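Local coordinates for protein phenylalanine hydroxylase (Colwellia psychrerythraea, PDB 2V27) that probably hydroxylates L-phenylalanine to L-tyrosine with molecular oxygen and tetrahydrobiopterin at a mononuclear iron, the first step of phenylalanine breakdown, at residues L208-T213 and I223-T228; T75-Y80 and N138-Y143; G144-N149 and D242-L247. All blocks are in the same frame, centred on the assembly; numbering follows the deposited sequence. Where two conformers were deposited one is given.

Contact 1: L208-T213 and I223-T228; sequences LDVLRT and IYYMLT
The ring of Y225 reaches from the strand 223-227 to the last turn of the helix 207-211, where V210 covers one of its faces. The methyl CG2 of V210 sits 3.6 Å from the centroid of the Y225 ring, 13° off the ring normal. This is a CH-pi contact, nearly centred on the face. CG2 is placed there because it stands anti to the carbonyl carbon of V210, beside the backbone N, while CG1 takes the place anti to N. At the ring edge, near the ring plane, T213 OG1 lies 2.6 Å from Y225 OH, a short hydroxyl-to-hydroxyl contact. T213 OG1 itself donates to D209 O at 2.7 Å. The T213 hydroxyl sits above the carbonyl plane of D209, 43° out of it. The hydroxyl thus ties the turn after the helix back to its last turn. The methyl T213 CG2 meets I223 CD1 tip to tip at 3.8 Å. D209 CB lies obliquely to the ring, 4.0 Å from Y225 CE2, and D209 OD1 is hydrogen-bonded to H257 NE2. F164 of the helix 152-167 meets the Y225 ring edge-to-face. The arrangement packs helix against strand within a beta-alpha-beta unit, formed by strand 201-204, helix 207-211 and strand 223-227.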
# COMPACT_ATOMS: atom_id res chain seq x y z
N LEU B 208 -9.88 0.85 23.18
CA LEU B 208 -9.79 2.28 22.85
C LEU B 208 -8.69 2.54 21.80
O LEU B 208 -8.96 3.26 20.81
CB LEU B 208 -9.59 3.14 24.15
CG LEU B 208 -9.59 4.62 23.88
CD1 LEU B 208 -10.93 5.11 23.30
CD2 LEU B 208 -9.37 5.24 25.28
N ASP B 209 -7.51 1.94 21.96
CA ASP B 209 -6.45 2.08 20.94
C ASP B 209 -7.00 1.64 19.55
O ASP B 209 -6.82 2.34 18.53
CB ASP B 209 -5.21 1.24 21.27
CG ASP B 209 -4.29 1.91 22.17
OD1 ASP B 209 -4.16 3.15 22.07
OD2 ASP B 209 -3.68 1.15 22.95
N VAL B 210 -7.70 0.49 19.55
CA VAL B 210 -8.19 -0.10 18.29
C VAL B 210 -9.19 0.86 17.66
O VAL B 210 -9.06 1.19 16.49
CB VAL B 210 -8.86 -1.47 18.54
CG1 VAL B 210 -9.74 -1.93 17.30
CG2 VAL B 210 -7.85 -2.48 18.87
N LEU B 211 -10.17 1.37 18.43
CA LEU B 211 -11.17 2.28 17.86
C LEU B 211 -10.55 3.60 17.28
O LEU B 211 -11.14 4.26 16.44
CB LEU B 211 -12.21 2.64 18.93
CG LEU B 211 -13.16 1.49 19.32
CD1 LEU B 211 -13.94 1.86 20.56
CD2 LEU B 211 -14.11 1.08 18.16
N ARG B 212 -9.38 3.96 17.82
CA ARG B 212 -8.67 5.18 17.40
C ARG B 212 -7.67 4.98 16.24
O ARG B 212 -7.01 5.94 15.84
CB ARG B 212 -7.91 5.76 18.58
CG ARG B 212 -8.92 6.39 19.61
CD ARG B 212 -8.19 6.94 20.84
NE ARG B 212 -7.49 8.14 20.43
CZ ARG B 212 -6.18 8.36 20.51
NH1 ARG B 212 -5.33 7.47 21.07
NH2 ARG B 212 -5.72 9.49 19.99
N THR B 213 -7.53 3.76 15.71
CA THR B 213 -6.44 3.51 14.74
C THR B 213 -6.92 3.65 13.27
O THR B 213 -7.72 2.84 12.81
CB THR B 213 -5.88 2.07 14.97
OG1 THR B 213 -5.36 1.94 16.30
CG2 THR B 213 -4.71 1.82 13.97
N ILE B 223 0.13 -1.95 11.54
CA ILE B 223 -0.18 -2.20 12.95
C ILE B 223 -1.13 -3.41 13.04
O ILE B 223 -2.11 -3.49 12.30
CB ILE B 223 -0.94 -1.00 13.57
CG1 ILE B 223 -0.08 0.24 13.60
CG2 ILE B 223 -1.41 -1.36 14.98
CD1 ILE B 223 -0.88 1.51 13.90
N TYR B 224 -0.81 -4.30 13.99
CA TYR B 224 -1.71 -5.42 14.37
C TYR B 224 -1.98 -5.33 15.85
O TYR B 224 -1.12 -4.82 16.64
CB TYR B 224 -1.03 -6.78 14.11
CG TYR B 224 -0.87 -7.09 12.64
CD1 TYR B 224 0.10 -6.45 11.88
CD2 TYR B 224 -1.76 -7.96 11.97
CE1 TYR B 224 0.22 -6.68 10.48
CE2 TYR B 224 -1.62 -8.25 10.60
CZ TYR B 224 -0.62 -7.59 9.88
OH TYR B 224 -0.42 -7.76 8.53
N TYR B 225 -3.15 -5.83 16.26
CA TYR B 225 -3.47 -5.98 17.70
C TYR B 225 -3.54 -7.45 18.10
O TYR B 225 -4.07 -8.29 17.39
CB TYR B 225 -4.74 -5.25 18.08
CG TYR B 225 -4.53 -3.76 17.99
CD1 TYR B 225 -4.90 -3.06 16.83
CD2 TYR B 225 -3.96 -3.05 19.07
CE1 TYR B 225 -4.69 -1.65 16.75
CE2 TYR B 225 -3.76 -1.67 19.01
CZ TYR B 225 -4.12 -0.95 17.85
OH TYR B 225 -3.91 0.43 17.76
N MET B 226 -2.97 -7.74 19.27
CA MET B 226 -2.86 -9.11 19.75
C MET B 226 -3.69 -9.37 21.01
O MET B 226 -3.51 -8.68 22.02
CB MET B 226 -1.41 -9.42 20.06
CG MET B 226 -0.44 -9.12 18.89
SD MET B 226 1.26 -9.63 19.33
CE MET B 226 1.68 -8.35 20.50
N LEU B 227 -4.55 -10.38 20.94
CA LEU B 227 -5.11 -10.99 22.16
C LEU B 227 -4.09 -12.01 22.69
O LEU B 227 -3.07 -12.24 22.07
CB LEU B 227 -6.44 -11.71 21.84
CG LEU B 227 -7.52 -10.92 21.08
CD1 LEU B 227 -8.68 -11.90 20.71
CD2 LEU B 227 -8.07 -9.76 21.88
N THR B 228 -4.40 -12.66 23.81
CA THR B 228 -3.59 -13.81 24.24
C THR B 228 -4.24 -15.16 23.93
O THR B 228 -3.57 -16.21 23.93
CB THR B 228 -3.33 -13.75 25.74
OG1 THR B 228 -4.57 -13.94 26.43
CG2 THR B 228 -2.63 -12.43 26.13

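Contact 2: T75-Y80 and N138-Y143; sequences TGWECY and NYTEAY. With SO4 (sulfate ion), chain F.
The indole of W77 meets the helix 134-147 with the six-membered end of its ring system. E141 N lies in the ring plane at the benzo edge, 3.5 Å from W77 CZ2. A water lies in the plane at the pyrrole edge, at NE1. The Y80 ring has O3 of a sulfate in plane at its edge, and its hydroxyl donates to sulfate O1 at 2.7 Å. The ion probably comes from the crystallisation liquor, and K99 and R93 also bind it. The methyl T140 CG2 comes in obliquely, 3.6 Å from W77 CH2. It stands anti to the backbone N of T140, while OG1 turns back to F136 O of its own helix. E141 adds CB, 3.9 Å from W77 CZ2. The contact sets the loop between the helix 64-75 and the strand 78-82 against a helix of the catalytic domain of the aromatic amino acid hydroxylase family, with the side chain of T140 about 10 Å from the bound iron. L95 of the helix 88-96 touches both W77 and T140. That water accepts from W77 NE1 and is within hydrogen-bonding distance of N138 OD1 and E141 OE1. E141 OE2 forms a salt bridge to K145. A second water is within hydrogen-bonding distance of T75 O and N138 OD1.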
# COMPACT_ATOMS: atom_id res chain seq x y z
N THR B 75 -22.30 -24.04 17.17
CA THR B 75 -22.61 -22.73 17.77
C THR B 75 -23.94 -22.10 17.31
O THR B 75 -24.25 -20.97 17.72
CB THR B 75 -21.51 -21.70 17.37
OG1 THR B 75 -21.51 -21.66 15.93
CG2 THR B 75 -20.14 -22.18 17.94
N GLY B 76 -24.71 -22.81 16.48
CA GLY B 76 -25.98 -22.26 16.03
C GLY B 76 -25.89 -21.37 14.81
O GLY B 76 -26.90 -20.79 14.36
N TRP B 77 -24.67 -21.25 14.27
CA TRP B 77 -24.45 -20.42 13.08
C TRP B 77 -24.78 -21.15 11.78
O TRP B 77 -24.94 -22.39 11.78
CB TRP B 77 -22.98 -19.95 13.03
CG TRP B 77 -22.85 -18.70 13.89
CD1 TRP B 77 -22.82 -18.60 15.30
CD2 TRP B 77 -22.73 -17.35 13.41
NE1 TRP B 77 -22.73 -17.27 15.68
CE2 TRP B 77 -22.66 -16.49 14.55
CE3 TRP B 77 -22.74 -16.77 12.12
CZ2 TRP B 77 -22.54 -15.08 14.42
CZ3 TRP B 77 -22.63 -15.36 11.99
CH2 TRP B 77 -22.53 -14.54 13.16
N GLU B 78 -24.90 -20.40 10.68
CA GLU B 78 -25.01 -20.99 9.33
C GLU B 78 -24.28 -20.06 8.34
O GLU B 78 -24.06 -18.85 8.67
CB GLU B 78 -26.46 -21.11 8.87
CG GLU B 78 -27.22 -19.76 8.84
CD GLU B 78 -28.72 -19.94 8.72
OE1 GLU B 78 -29.21 -19.76 7.59
OE2 GLU B 78 -29.37 -20.21 9.76
N CYS B 79 -23.93 -20.62 7.17
CA CYS B 79 -23.42 -19.82 6.07
C CYS B 79 -24.62 -19.33 5.30
O CYS B 79 -25.59 -20.10 5.10
CB CYS B 79 -22.60 -20.67 5.10
SG CYS B 79 -21.08 -21.34 5.81
N TYR B 80 -24.56 -18.11 4.83
CA TYR B 80 -25.72 -17.51 4.18
C TYR B 80 -25.26 -17.02 2.83
O TYR B 80 -24.43 -16.09 2.75
CB TYR B 80 -26.21 -16.36 5.06
CG TYR B 80 -27.43 -15.61 4.58
CD1 TYR B 80 -28.69 -15.92 5.12
CD2 TYR B 80 -27.33 -14.60 3.65
CE1 TYR B 80 -29.82 -15.22 4.72
CE2 TYR B 80 -28.47 -13.91 3.23
CZ TYR B 80 -29.70 -14.24 3.80
OH TYR B 80 -30.83 -13.57 3.39
N ASN B 138 -19.82 -16.19 19.40
CA ASN B 138 -20.64 -15.30 20.24
C ASN B 138 -20.20 -13.86 20.05
O ASN B 138 -21.01 -12.95 20.05
CB ASN B 138 -20.63 -15.68 21.72
CG ASN B 138 -21.29 -17.02 21.99
OD1 ASN B 138 -22.11 -17.52 21.20
ND2 ASN B 138 -20.90 -17.62 23.11
N TYR B 139 -18.90 -13.62 19.90
CA TYR B 139 -18.39 -12.27 19.67
C TYR B 139 -18.92 -11.73 18.32
O TYR B 139 -19.35 -10.57 18.23
CB TYR B 139 -16.85 -12.29 19.74
CG TYR B 139 -16.20 -11.02 19.21
CD1 TYR B 139 -16.16 -9.87 20.01
CD2 TYR B 139 -15.65 -10.98 17.93
CE1 TYR B 139 -15.60 -8.71 19.55
CE2 TYR B 139 -15.07 -9.82 17.43
CZ TYR B 139 -15.06 -8.68 18.23
OH TYR B 139 -14.40 -7.55 17.74
N THR B 140 -18.91 -12.57 17.29
CA THR B 140 -19.40 -12.17 15.99
C THR B 140 -20.88 -11.82 16.04
O THR B 140 -21.34 -10.84 15.41
CB THR B 140 -19.05 -13.25 14.95
OG1 THR B 140 -17.64 -13.54 15.01
CG2 THR B 140 -19.42 -12.84 13.55
N GLU B 141 -21.66 -12.65 16.73
CA GLU B 141 -23.07 -12.31 16.92
C GLU B 141 -23.24 -10.94 17.66
O GLU B 141 -24.08 -10.12 17.25
CB GLU B 141 -23.73 -13.43 17.72
CG GLU B 141 -25.24 -13.20 17.99
CD GLU B 141 -25.82 -14.23 18.93
OE1 GLU B 141 -25.11 -15.16 19.34
OE2 GLU B 141 -27.05 -14.14 19.22
N ALA B 142 -22.49 -10.75 18.72
CA ALA B 142 -22.58 -9.51 19.50
C ALA B 142 -22.17 -8.34 18.62
O ALA B 142 -22.77 -7.24 18.68
CB ALA B 142 -21.70 -9.59 20.72
N TYR B 143 -21.17 -8.53 17.75
CA TYR B 143 -20.72 -7.47 16.88
C TYR B 143 -21.89 -7.08 15.95
O TYR B 143 -22.20 -5.89 15.70
CB TYR B 143 -19.47 -7.93 16.10
CG TYR B 143 -19.15 -6.95 15.01
CD1 TYR B 143 -18.33 -5.83 15.29
CD2 TYR B 143 -19.64 -7.10 13.70
CE1 TYR B 143 -18.02 -4.88 14.30
CE2 TYR B 143 -19.32 -6.14 12.69
CZ TYR B 143 -18.51 -5.00 13.01
OH TYR B 143 -18.21 -4.05 12.08
S SO4 F . -33.56 -14.43 5.90
O1 SO4 F . -32.66 -13.36 5.37
O2 SO4 F . -34.34 -14.90 4.73
O3 SO4 F . -32.81 -15.54 6.50
O4 SO4 F . -34.44 -13.80 6.94
O HOH W 1 -23.26 -19.94 20.09
O HOH W 2 -23.07 -17.02 18.57

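Contact 3: G144-N149 and D242-L247; sequences GKMGLN and DDIMEL
This is helix-to-helix packing in the mainly helical catalytic domain of the aromatic amino acid hydroxylase family. It joins the C-terminal part of the helix 134-147 to the first half of the helix 241-254, away from the iron site. The nearest CA atoms are those of M146 and I244, 7.5 Å apart. Both residues are buried, and both point their CB atoms at the opposite helix. The two side chains lie roughly perpendicular. M146 has CG anti to its carbonyl carbon (chi1 -65°) and an extended chain beyond it, which carries the thioether across the branched side chain of I244. The sulfur M146 SD lies 3.9 Å from I244 CG1 and 4.0 Å from I244 CG2. The terminal methyl M146 CE then rests 3.9 Å from I244 CD1. One methionine therefore meets both branches of the isoleucine, the sulfur bridging CG1 and CG2 and the methyl reaching the end of the longer branch. These are apolar contacts. L158 of the helix 152-167 touches both M146 and I244, so a third helix borders the pair. F239, just before the helix 241-254, also lies on I244. M245 works differently. Its CB does not point at the other helix. The chain bends at chi2 (-41°) and brings its methyl back to the backbone of M146, not to the side chain. Q154 and A150 also touch M245. The closest approach between the two segments is M245 CE to M146 O, at 3.3 Å.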
# COMPACT_ATOMS: atom_id res chain seq x y z
N GLY B 144 -22.58 -8.10 15.40
CA GLY B 144 -23.72 -7.82 14.55
C GLY B 144 -24.77 -7.01 15.32
O GLY B 144 -25.31 -6.04 14.77
N LYS B 145 -25.04 -7.39 16.57
CA LYS B 145 -26.01 -6.63 17.37
C LYS B 145 -25.57 -5.17 17.60
O LYS B 145 -26.41 -4.29 17.65
CB LYS B 145 -26.31 -7.35 18.66
CG LYS B 145 -27.12 -8.61 18.39
CD LYS B 145 -27.24 -9.44 19.67
CE LYS B 145 -28.12 -10.69 19.48
NZ LYS B 145 -28.08 -11.67 20.66
N MET B 146 -24.26 -4.94 17.76
CA MET B 146 -23.75 -3.59 17.98
C MET B 146 -24.10 -2.64 16.84
O MET B 146 -24.39 -1.46 17.09
CB MET B 146 -22.22 -3.60 18.15
CG MET B 146 -21.64 -4.31 19.32
SD MET B 146 -19.82 -4.31 19.09
CE MET B 146 -19.46 -5.62 20.25
N GLY B 147 -24.12 -3.11 15.60
CA GLY B 147 -24.36 -2.24 14.45
C GLY B 147 -25.81 -1.97 14.09
O GLY B 147 -26.08 -1.07 13.29
N LEU B 148 -26.75 -2.75 14.66
CA LEU B 148 -28.15 -2.66 14.19
C LEU B 148 -28.73 -1.25 14.27
O LEU B 148 -29.40 -0.81 13.33
CB LEU B 148 -29.03 -3.65 14.95
CG LEU B 148 -28.66 -5.13 14.78
CD1 LEU B 148 -29.54 -5.99 15.72
CD2 LEU B 148 -28.82 -5.57 13.33
N ASN B 149 -28.49 -0.54 15.36
CA ASN B 149 -28.95 0.86 15.42
C ASN B 149 -27.86 1.89 15.38
O ASN B 149 -28.07 3.02 15.81
CB ASN B 149 -29.75 1.08 16.67
CG ASN B 149 -31.10 0.48 16.56
OD1 ASN B 149 -32.03 1.07 15.99
ND2 ASN B 149 -31.24 -0.74 17.08
N ASP B 242 -24.77 0.03 24.50
CA ASP B 242 -24.47 1.35 25.06
C ASP B 242 -23.03 1.51 25.53
O ASP B 242 -22.46 2.60 25.36
CB ASP B 242 -25.41 1.67 26.23
CG ASP B 242 -26.87 1.77 25.82
OD1 ASP B 242 -27.16 2.01 24.61
OD2 ASP B 242 -27.72 1.60 26.71
N ASP B 243 -22.44 0.46 26.12
CA ASP B 243 -21.04 0.50 26.56
C ASP B 243 -20.12 0.69 25.35
O ASP B 243 -19.20 1.50 25.37
CB ASP B 243 -20.58 -0.74 27.31
CG ASP B 243 -21.36 -1.00 28.59
OD1 ASP B 243 -21.81 -0.02 29.25
OD2 ASP B 243 -21.50 -2.20 28.94
N ILE B 244 -20.38 -0.08 24.29
CA ILE B 244 -19.61 0.09 23.06
C ILE B 244 -19.68 1.52 22.49
O ILE B 244 -18.65 2.12 22.10
CB ILE B 244 -20.01 -0.98 21.98
CG1 ILE B 244 -19.77 -2.44 22.48
CG2 ILE B 244 -19.36 -0.69 20.64
CD1 ILE B 244 -18.30 -2.91 22.73
N MET B 245 -20.88 2.11 22.48
CA MET B 245 -21.07 3.46 21.94
C MET B 245 -20.42 4.52 22.86
O MET B 245 -19.89 5.51 22.35
CB MET B 245 -22.54 3.78 21.64
CG MET B 245 -23.16 2.88 20.56
SD MET B 245 -22.04 2.55 19.15
CE MET B 245 -23.00 1.24 18.35
N GLU B 246 -20.38 4.24 24.17
CA GLU B 246 -19.60 5.10 25.09
C GLU B 246 -18.10 5.10 24.70
O GLU B 246 -17.46 6.14 24.69
CB GLU B 246 -19.73 4.65 26.54
CG GLU B 246 -21.00 5.11 27.22
CD GLU B 246 -21.07 4.66 28.66
OE1 GLU B 246 -20.08 4.11 29.21
OE2 GLU B 246 -22.15 4.88 29.25
N LEU B 247 -17.57 3.93 24.36
CA LEU B 247 -16.16 3.80 23.94
C LEU B 247 -15.90 4.55 22.63
O LEU B 247 -14.87 5.22 22.45
CB LEU B 247 -15.82 2.31 23.83
CG LEU B 247 -15.65 1.62 25.19
CD1 LEU B 247 -15.63 0.06 25.19
CD2 LEU B 247 -14.38 2.12 25.92

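How the contacts relate
Contacts 2 and 3 share the helix 134-147: contact 2 uses residues 138-143 and contact 3 starts at G144, so the two adjoin in sequence. Their centres are 16 Å apart. Contact 1 touches contact 3 directly, where L211 CD1 packs 3.8 Å from L247 CB. Along the chain, contact 1 is nested in the loop that contact 3 closes. Contacts 1 and 2 do not touch; their nearest atoms are about 7 Å apart. The iron is held by H122, H127 and E167. T140 in contact 2 lies about 7 Å from H127, side chain to side chain, and V210 in contact 1 about 11 Å from E167. Contact 3 lies away from the site.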